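14-3-3 protein (Cryptosporidium parvum, PDB 3EFZ) probably binds phosphoserine-containing partner proteins, as 14-3-3 family members do, and so takes part in cell regulation and signalling. Local coordinates at residues 174-179 and 200-205. Numbering follows the deposited sequence.
Sequences FYEDAL and LNYTIL
Tyr175 lies against Tyr202 and Asn201 where two antiparallel helices of the all-helical 14-3-3 fold pack together, helix 161-185 against helix 193-207. The axes of segments 174-179 and 200-205 come within 10.3 Å at an angle of 156°, a spacing bridged by large side chains, chiefly the two tyrosines. The tight part is built round Tyr175, a residue long enough to cross from one helix to the other while keeping a polar end. Its ring lies on the backbone of Asn201 and Tyr202, with Tyr202 N over the ring centre, and Leu205 CD2 fills in at the ring edge, 3.7 Å from Tyr175 CD2. The two tyrosine rings are slid so far apart that they barely overlap; instead Tyr175 CB makes a CH-pi contact over the Tyr202 face, 4.1 Å from its centroid. Leu179 CD1 extends the apolar packing, meeting Tyr202 CD2 at 3.5 Å. At one margin, Tyr175 OH reaches Asp150, which also holds Asn201 ND2, and Arg153, a predicted phosphoserine contact; the tyrosine is thus a second-shell partner of Arg153, consistent with its helping to orient that guanidinium group. At the other margin the packing gives way to solvent around Glu176, whose carboxylate suits an exposed place. The phenol of Tyr202 swings toward this margin because its chi1 of -166° sets CG opposite the backbone N, and the extended glutamate chain comes to meet it. There Tyr202 OH donates to Glu176 OE2 over 2.5 Å, arriving from above the carboxylate, 40° out of its plane.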
loop_
_atom_site.group_PDB
_atom_site.type_symbol
_atom_site.label_atom_id
_atom_site.label_comp_id
_atom_site.label_asym_id
_atom_site.label_seq_id
_atom_site.Cartn_x
_atom_site.Cartn_y
_atom_site.Cartn_z
ATOM N N PHE B 174 8.809 -8.315 22.098
ATOM C CA PHE B 174 9.457 -8.321 20.772
ATOM C C PHE B 174 10.492 -7.221 20.616
ATOM O O PHE B 174 11.570 -7.471 20.090
ATOM C CB PHE B 174 8.429 -8.258 19.616
ATOM C CG PHE B 174 7.632 -9.547 19.417
ATOM C CD1 PHE B 174 6.301 -9.506 18.996
ATOM C CD2 PHE B 174 8.215 -10.792 19.663
ATOM C CE1 PHE B 174 5.560 -10.689 18.802
ATOM C CE2 PHE B 174 7.496 -11.984 19.481
ATOM C CZ PHE B 174 6.164 -11.936 19.051
ATOM N N TYR B 175 10.148 -6.013 21.065
ATOM C CA TYR B 175 11.063 -4.876 21.049
ATOM C C TYR B 175 12.277 -5.125 21.923
ATOM O O TYR B 175 13.386 -4.856 21.514
ATOM C CB TYR B 175 10.362 -3.586 21.513
ATOM C CG TYR B 175 9.412 -3.021 20.488
ATOM C CD1 TYR B 175 9.759 -3.001 19.142
ATOM C CD2 TYR B 175 8.162 -2.486 20.863
ATOM C CE1 TYR B 175 8.890 -2.489 18.172
ATOM C CE2 TYR B 175 7.286 -1.956 19.896
ATOM C CZ TYR B 175 7.661 -1.970 18.550
ATOM O OH TYR B 175 6.840 -1.464 17.571
ATOM N N GLU B 176 12.065 -5.641 23.126
ATOM C CA GLU B 176 13.182 -5.896 24.022
ATOM C C GLU B 176 14.070 -7.026 23.519
ATOM O O GLU B 176 15.285 -6.956 23.684
ATOM C CB GLU B 176 12.710 -6.114 25.461
ATOM C CG GLU B 176 12.318 -4.787 26.107
ATOM C CD GLU B 176 11.793 -4.924 27.511
ATOM O OE1 GLU B 176 11.669 -6.073 28.011
ATOM O OE2 GLU B 176 11.501 -3.868 28.125
ATOM N N ASP B 177 13.464 -8.025 22.870
ATOM C CA ASP B 177 14.200 -9.150 22.276
ATOM C C ASP B 177 15.062 -8.678 21.105
ATOM O O ASP B 177 16.257 -8.969 21.046
ATOM C CB ASP B 177 13.232 -10.280 21.845
ATOM C CG ASP B 177 13.955 -11.522 21.314
ATOM O OD1 ASP B 177 13.304 -12.344 20.636
ATOM O OD2 ASP B 177 15.167 -11.686 21.573
ATOM N N ALA B 178 14.454 -7.920 20.204
ATOM C CA ALA B 178 15.154 -7.309 19.066
ATOM C C ALA B 178 16.285 -6.371 19.524
ATOM O O ALA B 178 17.402 -6.461 19.027
ATOM C CB ALA B 178 14.161 -6.572 18.167
ATOM N N LEU B 179 15.997 -5.489 20.480
ATOM C CA LEU B 179 17.032 -4.632 21.091
ATOM C C LEU B 179 18.211 -5.407 21.690
ATOM O O LEU B 179 19.376 -5.035 21.469
ATOM C CB LEU B 179 16.429 -3.692 22.153
ATOM C CG LEU B 179 15.544 -2.528 21.692
ATOM C CD1 LEU B 179 14.761 -1.922 22.872
ATOM C CD2 LEU B 179 16.354 -1.464 20.987
ATOM N N LEU B 200 13.064 3.762 18.471
ATOM C CA LEU B 200 12.019 4.712 18.092
ATOM C C LEU B 200 10.622 4.114 18.166
ATOM O O LEU B 200 9.715 4.750 18.699
ATOM C CB LEU B 200 12.257 5.301 16.688
ATOM C CG LEU B 200 11.159 6.246 16.137
ATOM C CD1 LEU B 200 11.064 7.561 16.920
ATOM C CD2 LEU B 200 11.324 6.533 14.637
ATOM N N ASN B 201 10.448 2.907 17.623
ATOM C CA ASN B 201 9.158 2.233 17.680
ATOM C C ASN B 201 8.742 1.827 19.104
ATOM O O ASN B 201 7.559 1.937 19.468
ATOM C CB ASN B 201 9.130 1.069 16.692
ATOM C CG ASN B 201 9.023 1.549 15.243
ATOM O OD1 ASN B 201 9.285 2.710 14.940
ATOM N ND2 ASN B 201 8.660 0.656 14.351
ATOM N N TYR B 202 9.720 1.404 19.902
ATOM C CA TYR B 202 9.501 1.106 21.324
ATOM C C TYR B 202 9.142 2.375 22.075
ATOM O O TYR B 202 8.248 2.352 22.911
ATOM C CB TYR B 202 10.742 0.442 21.940
ATOM C CG TYR B 202 10.557 -0.230 23.304
ATOM C CD1 TYR B 202 9.288 -0.466 23.845
ATOM C CD2 TYR B 202 11.660 -0.661 24.025
ATOM C CE1 TYR B 202 9.131 -1.088 25.078
ATOM C CE2 TYR B 202 11.515 -1.287 25.263
ATOM C CZ TYR B 202 10.243 -1.497 25.780
ATOM O OH TYR B 202 10.102 -2.123 27.003
ATOM N N THR B 203 9.844 3.473 21.774
ATOM C CA THR B 203 9.517 4.796 22.309
ATOM C C THR B 203 8.076 5.190 21.967
ATOM O O THR B 203 7.372 5.699 22.832
ATOM C CB THR B 203 10.496 5.887 21.809
ATOM O OG1 THR B 203 11.815 5.605 22.297
ATOM C CG2 THR B 203 10.078 7.264 22.287
ATOM N N ILE B 204 7.643 4.920 20.733
ATOM C CA ILE B 204 6.258 5.174 20.304
ATOM C C ILE B 204 5.238 4.354 21.120
ATOM O O ILE B 204 4.192 4.894 21.556
ATOM C CB ILE B 204 6.075 4.948 18.780
ATOM C CG1 ILE B 204 6.899 5.962 17.979
ATOM C CG2 ILE B 204 4.598 5.032 18.388
ATOM C CD1 ILE B 204 7.030 5.614 16.491
ATOM N N LEU B 205 5.558 3.077 21.354
ATOM C CA LEU B 205 4.725 2.200 22.177
ATOM C C LEU B 205 4.577 2.739 23.592
ATOM O O LEU B 205 3.462 2.749 24.132
ATOM C CB LEU B 205 5.300 0.778 22.231
ATOM C CG LEU B 205 4.530 -0.323 22.973
ATOM C CD1 LEU B 205 3.262 -0.747 22.199
ATOM C CD2 LEU B 205 5.451 -1.529 23.198
#